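Local coordinates for protein 5'-tyrosyl-DNA phosphodiesterase (Caenorhabditis elegans, PDB 4FVA) that belongs to the endonuclease/exonuclease/phosphatase family, in the DNase I-like clan, and binds a magnesium ion, at residues N42-I47 with S66-Y71; I70-K75 with Y80-V85; K87-E92 with V120-T125. All blocks are in the same frame, centred on the assembly; numbering follows the deposited sequence.

Contact 1. Residues N42-I47 with S66-Y71. With EDO (1,2-ethanediol), chain H.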
# COMPACT_ATOMS: atom_id res chain seq x y z
N ASN A 42 15.86 4.05 -3.99
CA ASN A 42 16.10 3.90 -5.43
C ASN A 42 14.87 4.11 -6.32
O ASN A 42 14.98 4.66 -7.42
CB ASN A 42 16.79 2.57 -5.73
CG ASN A 42 18.26 2.61 -5.40
OD1 ASN A 42 19.10 3.00 -6.24
ND2 ASN A 42 18.59 2.23 -4.16
N VAL A 43 13.72 3.64 -5.87
CA VAL A 43 12.47 3.88 -6.58
C VAL A 43 12.03 5.32 -6.33
O VAL A 43 11.43 5.93 -7.20
CB VAL A 43 11.35 2.91 -6.12
CG1 VAL A 43 10.04 3.26 -6.79
CG2 VAL A 43 11.74 1.46 -6.44
N ASN A 44 12.31 5.82 -5.12
CA ASN A 44 12.07 7.22 -4.79
C ASN A 44 10.63 7.66 -5.04
O ASN A 44 10.40 8.66 -5.71
CB ASN A 44 13.05 8.11 -5.59
CG ASN A 44 13.24 9.49 -4.98
OD1 ASN A 44 13.06 9.70 -3.77
ND2 ASN A 44 13.62 10.46 -5.82
N PRO A 45 9.65 6.93 -4.47
CA PRO A 45 8.24 7.28 -4.68
C PRO A 45 7.88 8.55 -3.93
O PRO A 45 8.54 8.84 -2.91
CB PRO A 45 7.51 6.09 -4.05
CG PRO A 45 8.45 5.60 -2.96
CD PRO A 45 9.83 5.81 -3.52
N ASP A 46 6.88 9.31 -4.41
CA ASP A 46 6.45 10.50 -3.69
C ASP A 46 5.71 10.12 -2.43
O ASP A 46 5.80 10.80 -1.40
CB ASP A 46 5.53 11.37 -4.56
CG ASP A 46 6.23 11.88 -5.81
OD1 ASP A 46 7.31 12.48 -5.68
OD2 ASP A 46 5.69 11.68 -6.91
N ILE A 47 4.97 9.02 -2.52
CA ILE A 47 4.12 8.57 -1.44
C ILE A 47 4.33 7.07 -1.27
O ILE A 47 4.38 6.33 -2.26
CB ILE A 47 2.63 8.86 -1.74
CG1 ILE A 47 2.40 10.38 -1.85
CG2 ILE A 47 1.72 8.27 -0.67
CD1 ILE A 47 1.08 10.74 -2.51
N SER A 66 14.51 11.32 7.12
CA SER A 66 15.34 12.39 6.58
C SER A 66 14.81 12.80 5.20
O SER A 66 15.13 13.88 4.70
CB SER A 66 16.81 11.97 6.49
OG SER A 66 17.02 10.96 5.53
N LEU A 67 14.02 11.92 4.58
CA LEU A 67 13.49 12.15 3.23
C LEU A 67 11.96 12.32 3.19
O LEU A 67 11.41 12.89 2.24
CB LEU A 67 13.87 10.98 2.31
CG LEU A 67 15.27 10.89 1.69
CD1 LEU A 67 16.35 11.21 2.71
CD2 LEU A 67 15.49 9.51 1.06
N TYR A 68 11.28 11.78 4.21
CA TYR A 68 9.83 11.71 4.26
C TYR A 68 9.28 12.15 5.60
O TYR A 68 9.98 12.05 6.61
CB TYR A 68 9.37 10.25 4.03
CG TYR A 68 9.67 9.68 2.67
CD1 TYR A 68 8.78 9.88 1.62
CD2 TYR A 68 10.80 8.91 2.44
CE1 TYR A 68 9.03 9.34 0.36
CE2 TYR A 68 11.06 8.37 1.18
CZ TYR A 68 10.17 8.60 0.15
OH TYR A 68 10.39 8.09 -1.10
N LYS A 69 8.03 12.61 5.62
CA LYS A 69 7.27 12.61 6.87
C LYS A 69 6.69 11.20 7.05
O LYS A 69 6.17 10.61 6.10
CB LYS A 69 6.14 13.63 6.84
CG LYS A 69 6.57 15.10 6.77
CD LYS A 69 5.36 16.01 6.51
CE LYS A 69 5.75 17.48 6.60
NZ LYS A 69 4.65 18.37 6.17
N ILE A 70 6.81 10.63 8.25
CA ILE A 70 6.35 9.27 8.49
C ILE A 70 5.19 9.25 9.49
O ILE A 70 5.31 9.78 10.61
CB ILE A 70 7.48 8.37 9.05
CG1 ILE A 70 8.72 8.44 8.16
CG2 ILE A 70 7.00 6.93 9.23
CD1 ILE A 70 9.85 7.61 8.69
N TYR A 71 4.08 8.63 9.09
CA TYR A 71 2.91 8.49 9.96
C TYR A 71 2.62 7.01 10.16
O TYR A 71 2.36 6.29 9.20
CB TYR A 71 1.69 9.25 9.40
CG TYR A 71 1.96 10.74 9.34
CD1 TYR A 71 1.68 11.54 10.44
CD2 TYR A 71 2.55 11.33 8.24
CE1 TYR A 71 1.96 12.89 10.44
CE2 TYR A 71 2.83 12.68 8.21
CZ TYR A 71 2.53 13.45 9.33
OH TYR A 71 2.79 14.79 9.35
C1 EDO H . 11.40 11.97 -1.60
O1 EDO H . 11.96 12.69 -0.50
C2 EDO H . 10.12 12.67 -2.04
O2 EDO H . 10.16 14.04 -1.64
O HOH W 1 13.39 8.24 -1.54
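Two first torsions bring Tyr68 and the turn at Asn44-Pro45 together. In Tyr68, CG stands beside the backbone N and opposite the carbonyl carbon (chi1 -65°), which directs the ring at 42-47, where the hydroxyl makes the closest approach. Asn44 carries CG on the far side of CB from its own N (chi1 -159°), and its OD1 comes to 4.1 Å from Tyr68 OH. The direct bond is the one from Tyr68 OH to Pro45 O, 2.7 Å long; the hydroxyl lies in the plane of that carbonyl, at a C=O...donor angle of 148°. The carbonyl oxygens of Pro45 and Asp46 both sit at the edge of the ring, near its plane, and Pro45 O is 3.3 Å from Tyr68 CE1. The proline ring crosses the tyrosine at about a right angle, and Pro45 CD approaches Tyr68 OH to 3.4 Å.

One water donates to Asn44 OD1 at 2.7 Å and to Tyr68 OH at 3.0 Å. The hydroxyl therefore donates to Pro45 O and accepts from the water, so both of its roles are filled. The Asn44 amide plane stands steeply against the tyrosine ring. A 1,2-ethanediol, probably from the crystallisation liquor, lies beside both groups, and its O1 donates to Leu67 O at 2.8 Å.

Asp46 faces the other way, OD2 accepting from Ser15 N of strand 13-20, while Val40 of helix 29-43 and Leu84 of strand 80-86 pack on Tyr68. Asn44, with positive phi, is the first residue to leave helix 29-43. The arrangement is a helix-to-strand connection, entering strand 47-53, tied by a tyrosine hydroxyl to outermost strand 68-72 of one sheet of the DNase I-like fold.

Contact 2. Residues I70-K75 with Y80-V85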
# COMPACT_ATOMS: atom_id res chain seq x y z
N ILE A 70 6.81 10.63 8.25
CA ILE A 70 6.35 9.27 8.49
C ILE A 70 5.19 9.25 9.49
O ILE A 70 5.31 9.78 10.61
CB ILE A 70 7.48 8.37 9.05
CG1 ILE A 70 8.72 8.44 8.16
CG2 ILE A 70 7.00 6.93 9.23
CD1 ILE A 70 9.85 7.61 8.69
N TYR A 71 4.08 8.63 9.09
CA TYR A 71 2.91 8.49 9.96
C TYR A 71 2.62 7.01 10.16
O TYR A 71 2.36 6.29 9.20
CB TYR A 71 1.69 9.25 9.40
CG TYR A 71 1.96 10.74 9.34
CD1 TYR A 71 1.68 11.54 10.44
CD2 TYR A 71 2.55 11.33 8.24
CE1 TYR A 71 1.96 12.89 10.44
CE2 TYR A 71 2.83 12.68 8.21
CZ TYR A 71 2.53 13.45 9.33
OH TYR A 71 2.79 14.79 9.35
N TYR A 72 2.70 6.57 11.41
CA TYR A 72 2.42 5.18 11.78
C TYR A 72 0.99 5.05 12.26
O TYR A 72 0.51 5.90 13.00
CB TYR A 72 3.39 4.70 12.88
CG TYR A 72 4.85 4.65 12.44
CD1 TYR A 72 5.29 3.72 11.50
CD2 TYR A 72 5.79 5.51 12.99
CE1 TYR A 72 6.60 3.66 11.10
CE2 TYR A 72 7.12 5.47 12.58
CZ TYR A 72 7.51 4.54 11.64
OH TYR A 72 8.82 4.48 11.23
N SER A 73 0.32 3.98 11.86
CA SER A 73 -1.09 3.82 12.21
C SER A 73 -1.27 3.57 13.70
O SER A 73 -2.20 4.08 14.32
CB SER A 73 -1.72 2.66 11.43
OG SER A 73 -1.18 1.40 11.83
N ASN A 74 -0.36 2.79 14.28
CA ASN A 74 -0.59 2.25 15.62
C ASN A 74 0.71 1.70 16.21
O ASN A 74 0.77 0.54 16.61
CB ASN A 74 -1.62 1.11 15.52
CG ASN A 74 -2.25 0.76 16.86
OD1 ASN A 74 -2.16 1.53 17.82
ND2 ASN A 74 -2.88 -0.41 16.92
N LYS A 75 1.73 2.55 16.27
CA LYS A 75 3.05 2.13 16.70
C LYS A 75 2.99 1.52 18.10
O LYS A 75 2.23 2.00 18.95
CB LYS A 75 4.04 3.30 16.64
CG LYS A 75 5.50 2.87 16.68
CD LYS A 75 6.44 3.99 16.23
CE LYS A 75 7.87 3.48 16.07
NZ LYS A 75 8.41 2.91 17.35
N TYR A 80 1.57 -2.97 12.31
CA TYR A 80 0.76 -1.80 11.98
C TYR A 80 1.14 -1.30 10.59
O TYR A 80 1.93 -1.95 9.88
CB TYR A 80 0.96 -0.71 13.05
CG TYR A 80 2.42 -0.51 13.46
CD1 TYR A 80 3.23 0.40 12.78
CD2 TYR A 80 2.97 -1.23 14.51
CE1 TYR A 80 4.58 0.57 13.14
CE2 TYR A 80 4.30 -1.05 14.88
CZ TYR A 80 5.10 -0.16 14.19
OH TYR A 80 6.43 0.00 14.56
N THR A 81 0.54 -0.20 10.15
CA THR A 81 0.84 0.31 8.83
C THR A 81 1.54 1.67 8.91
O THR A 81 1.63 2.26 9.99
CB THR A 81 -0.42 0.43 7.96
OG1 THR A 81 -1.32 1.37 8.55
CG2 THR A 81 -1.11 -0.93 7.84
N ALA A 82 2.05 2.15 7.79
CA ALA A 82 2.67 3.47 7.76
C ALA A 82 2.36 4.16 6.44
O ALA A 82 2.20 3.50 5.40
CB ALA A 82 4.18 3.36 7.98
N ILE A 83 2.29 5.48 6.48
CA ILE A 83 2.21 6.28 5.27
C ILE A 83 3.37 7.26 5.33
O ILE A 83 3.52 7.99 6.32
CB ILE A 83 0.87 7.04 5.16
CG1 ILE A 83 -0.31 6.04 5.18
CG2 ILE A 83 0.82 7.91 3.88
CD1 ILE A 83 -1.68 6.70 5.11
N LEU A 84 4.21 7.26 4.29
CA LEU A 84 5.32 8.20 4.21
C LEU A 84 5.06 9.14 3.06
O LEU A 84 4.73 8.69 1.95
CB LEU A 84 6.66 7.48 4.01
CG LEU A 84 7.20 6.58 5.13
CD1 LEU A 84 6.42 5.25 5.21
CD2 LEU A 84 8.69 6.31 4.93
N VAL A 85 5.23 10.44 3.31
CA VAL A 85 5.03 11.45 2.29
C VAL A 85 6.20 12.42 2.20
O VAL A 85 6.93 12.64 3.17
CB VAL A 85 3.73 12.26 2.50
CG1 VAL A 85 2.48 11.35 2.41
CG2 VAL A 85 3.79 12.99 3.84
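Tyr71 O is approached by three groups. Ile83 N donates to it at 2.8 Å from within the carbonyl plane, the CA of Ala82 makes a C-H...O contact at 3.2 Å, and Gln109 NE2 of strand 107-115 adds a further hydrogen bond. Tyr71 N returns a bond to Ile83 O, making Tyr71 and Ile83 an antiparallel hydrogen-bonded pair, with the non-hydrogen-bonded pairs Ile70-Leu84 and Tyr72-Ala82 on either side. Past the last pair, Ser73 N bonds to Thr81 O at 2.9 Å. Ser73 OG lies between its own N and carbonyl carbon (chi1 67°), and there it accepts a hydrogen bond from Thr81 N, nearly straight, with an N-H...O angle of 171°, a side chain standing in for a backbone carbonyl.

This is the beta hairpin of strands 68-72 and 80-86, at one margin of a six-stranded sheet. Tyr71 and Ile83 point to the face met by strand 107-115 of the other sheet, and Tyr71 also sets its ring edge-to-face with His94.

On the opposite face Ile70 and Leu84 lie side by side, Ile70 CG1 being 3.9 Å from Leu84 CD2. Ile70 CG2 covers part of one face of the Tyr72 ring, toward its rim. That ring stands nearly perpendicular to Tyr80, yet the two meet obliquely, Tyr72 CD1 lying 3.6 Å from Tyr80 CE1. Their hydroxyls bond elsewhere, Tyr72 OH to Asp62 and Tyr80 OH to Asp55. Near the turn, Lys75 CA sits over the centre of the Tyr80 ring, 3.8 Å from the centroid and 9° off the normal, a CH-pi contact, while Lys75 CG reaches 3.7 Å from Tyr80 OH.

Contact 3. Residues K87-E92 with V120-T125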
# COMPACT_ATOMS: atom_id res chain seq x y z
N LYS A 87 8.29 15.78 2.30
CA LYS A 87 8.23 16.85 3.31
C LYS A 87 7.43 18.04 2.81
O LYS A 87 7.04 18.91 3.60
CB LYS A 87 9.63 17.27 3.76
CG LYS A 87 10.27 16.25 4.68
CD LYS A 87 11.76 16.38 4.71
CE LYS A 87 12.32 15.51 5.82
NZ LYS A 87 11.57 15.74 7.08
N MET A 88 7.18 18.08 1.50
CA MET A 88 6.36 19.12 0.89
C MET A 88 4.86 18.86 1.04
O MET A 88 4.03 19.74 0.76
CB MET A 88 6.72 19.31 -0.58
CG MET A 88 7.79 20.36 -0.84
SD MET A 88 8.18 20.47 -2.60
CE MET A 88 6.77 19.63 -3.34
N PHE A 89 4.51 17.64 1.45
CA PHE A 89 3.11 17.31 1.69
C PHE A 89 2.67 18.03 2.97
O PHE A 89 3.24 17.84 4.04
CB PHE A 89 2.99 15.78 1.83
CG PHE A 89 1.58 15.26 1.73
CD1 PHE A 89 0.73 15.28 2.82
CD2 PHE A 89 1.12 14.73 0.54
CE1 PHE A 89 -0.56 14.77 2.74
CE2 PHE A 89 -0.18 14.22 0.43
CZ PHE A 89 -1.02 14.24 1.53
N ASP A 90 1.65 18.88 2.84
CA ASP A 90 1.12 19.62 3.98
C ASP A 90 -0.01 18.81 4.60
O ASP A 90 -1.09 18.68 4.01
CB ASP A 90 0.64 21.00 3.52
CG ASP A 90 0.22 21.91 4.68
OD1 ASP A 90 0.74 21.74 5.81
OD2 ASP A 90 -0.60 22.82 4.45
N VAL A 91 0.24 18.25 5.79
CA VAL A 91 -0.73 17.36 6.43
C VAL A 91 -1.82 18.18 7.13
O VAL A 91 -1.52 19.12 7.86
CB VAL A 91 -0.06 16.40 7.45
CG1 VAL A 91 -1.12 15.55 8.20
CG2 VAL A 91 1.00 15.49 6.78
N GLU A 92 -3.07 17.83 6.87
CA GLU A 92 -4.20 18.47 7.53
C GLU A 92 -4.79 17.56 8.63
O GLU A 92 -5.14 18.03 9.72
CB GLU A 92 -5.28 18.86 6.52
CG GLU A 92 -6.47 19.58 7.15
CD GLU A 92 -6.13 21.00 7.59
OE1 GLU A 92 -5.41 21.70 6.84
OE2 GLU A 92 -6.58 21.42 8.68
N VAL A 120 -5.20 16.08 -1.40
CA VAL A 120 -4.89 14.66 -1.54
C VAL A 120 -5.35 13.89 -0.32
O VAL A 120 -5.05 14.28 0.80
CB VAL A 120 -3.37 14.42 -1.71
CG1 VAL A 120 -3.11 12.94 -1.90
CG2 VAL A 120 -2.83 15.22 -2.88
N PHE A 121 -6.09 12.81 -0.55
CA PHE A 121 -6.46 11.86 0.52
C PHE A 121 -5.73 10.55 0.29
O PHE A 121 -5.76 10.00 -0.81
CB PHE A 121 -7.98 11.63 0.57
CG PHE A 121 -8.76 12.83 1.08
CD1 PHE A 121 -9.07 13.88 0.23
CD2 PHE A 121 -9.21 12.86 2.40
CE1 PHE A 121 -9.80 14.99 0.69
CE2 PHE A 121 -9.94 13.95 2.88
CZ PHE A 121 -10.24 15.02 2.02
N LEU A 122 -5.08 10.05 1.34
CA LEU A 122 -4.34 8.80 1.28
C LEU A 122 -4.99 7.84 2.25
O LEU A 122 -5.07 8.14 3.44
CB LEU A 122 -2.87 9.02 1.67
CG LEU A 122 -2.12 10.08 0.85
CD1 LEU A 122 -0.66 10.23 1.30
CD2 LEU A 122 -2.21 9.71 -0.62
N LEU A 123 -5.45 6.70 1.74
CA LEU A 123 -6.08 5.68 2.57
C LEU A 123 -5.34 4.34 2.43
O LEU A 123 -5.35 3.73 1.36
CB LEU A 123 -7.55 5.51 2.19
CG LEU A 123 -8.45 6.75 2.35
CD1 LEU A 123 -8.34 7.70 1.16
CD2 LEU A 123 -9.89 6.32 2.58
N ASN A 124 -4.71 3.91 3.52
CA ASN A 124 -3.86 2.73 3.55
C ASN A 124 -4.44 1.71 4.51
O ASN A 124 -4.78 2.04 5.66
CB ASN A 124 -2.44 3.14 3.98
CG ASN A 124 -1.46 1.98 4.00
OD1 ASN A 124 -1.66 0.97 3.33
ND2 ASN A 124 -0.38 2.13 4.78
N THR A 125 -4.55 0.46 4.05
CA THR A 125 -5.12 -0.58 4.89
C THR A 125 -4.46 -1.92 4.65
O THR A 125 -3.80 -2.13 3.65
CB THR A 125 -6.65 -0.72 4.71
OG1 THR A 125 -7.18 -1.55 5.76
CG2 THR A 125 -6.97 -1.36 3.35
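Phe89 meets Val120 and Leu122 across an intervening strand: strands 90-98, 107-115 and 118-126 form an antiparallel meander in the second sheet of the DNase I-like fold. Val120 and Leu122 lie on 118-126, and Phe89 stands at the entry to 90-98. The nearest CA atoms, those of Phe89 and Val120, are 9.0 Å apart, about twice the spacing of adjacent strands, so this is a contact of side chains alone.

Apolar contacts carry it entirely. Phe89 holds CG on the side of CB opposite its backbone N (chi1 -165°), and the ring is thereby directed toward strand 118-126. Its far end does the touching: CE2 lies 3.8 Å from Val120 CB, and CZ lies 4.0 Å from both Val120 CB and Leu122 CD1. Val120 and Leu122, two residues apart on one strand, turn their side chains to the same side, whereas Phe121 between them points away. Val120 crosses the phenylalanine obliquely, while Leu122 comes from the opposite direction.

Hydrogen bonding runs through the middle strand, with no bond between the two segments themselves. Asp90 pairs by its backbone with Ser114, Glu92 with Glu112, and Val120 with Gly113, which fixes both outer strands to 107-115. Phe89 O accepts from Lys69 NZ, while Ile115 also packs on the ring; Leu122 in turn touches Ile83 and Val85 of the facing sheet.

The ring is approached differently by the two parts of Val120. CB stands oblique to it, but the CG1 branch lies in the ring plane at the edge, 4.0 Å from Phe89 CE2.

How the contacts relate
Contact 2 begins on the stretch where contact 1 ends, and contact 3 opens after contact 2 has closed; their centres lie 11 to 12 Å apart. Contacts 1 and 2 share Ile70 and Tyr71 on strand 68-72 and both reach the same six-stranded sheet, joined further by Lys69 N to Val85 O at 2.7 Å. They involve its outermost strand 68-72, whereas contact 3 spans the meander of the other sheet, reached directly after strand 80-86. The two sheets meet between them, where Tyr71 OH packs 3.2 Å from Val91 CG2. The magnesium ion, held by Asp22 and Glu52, is about 12 Å from the Thr81 side chain of contact 2.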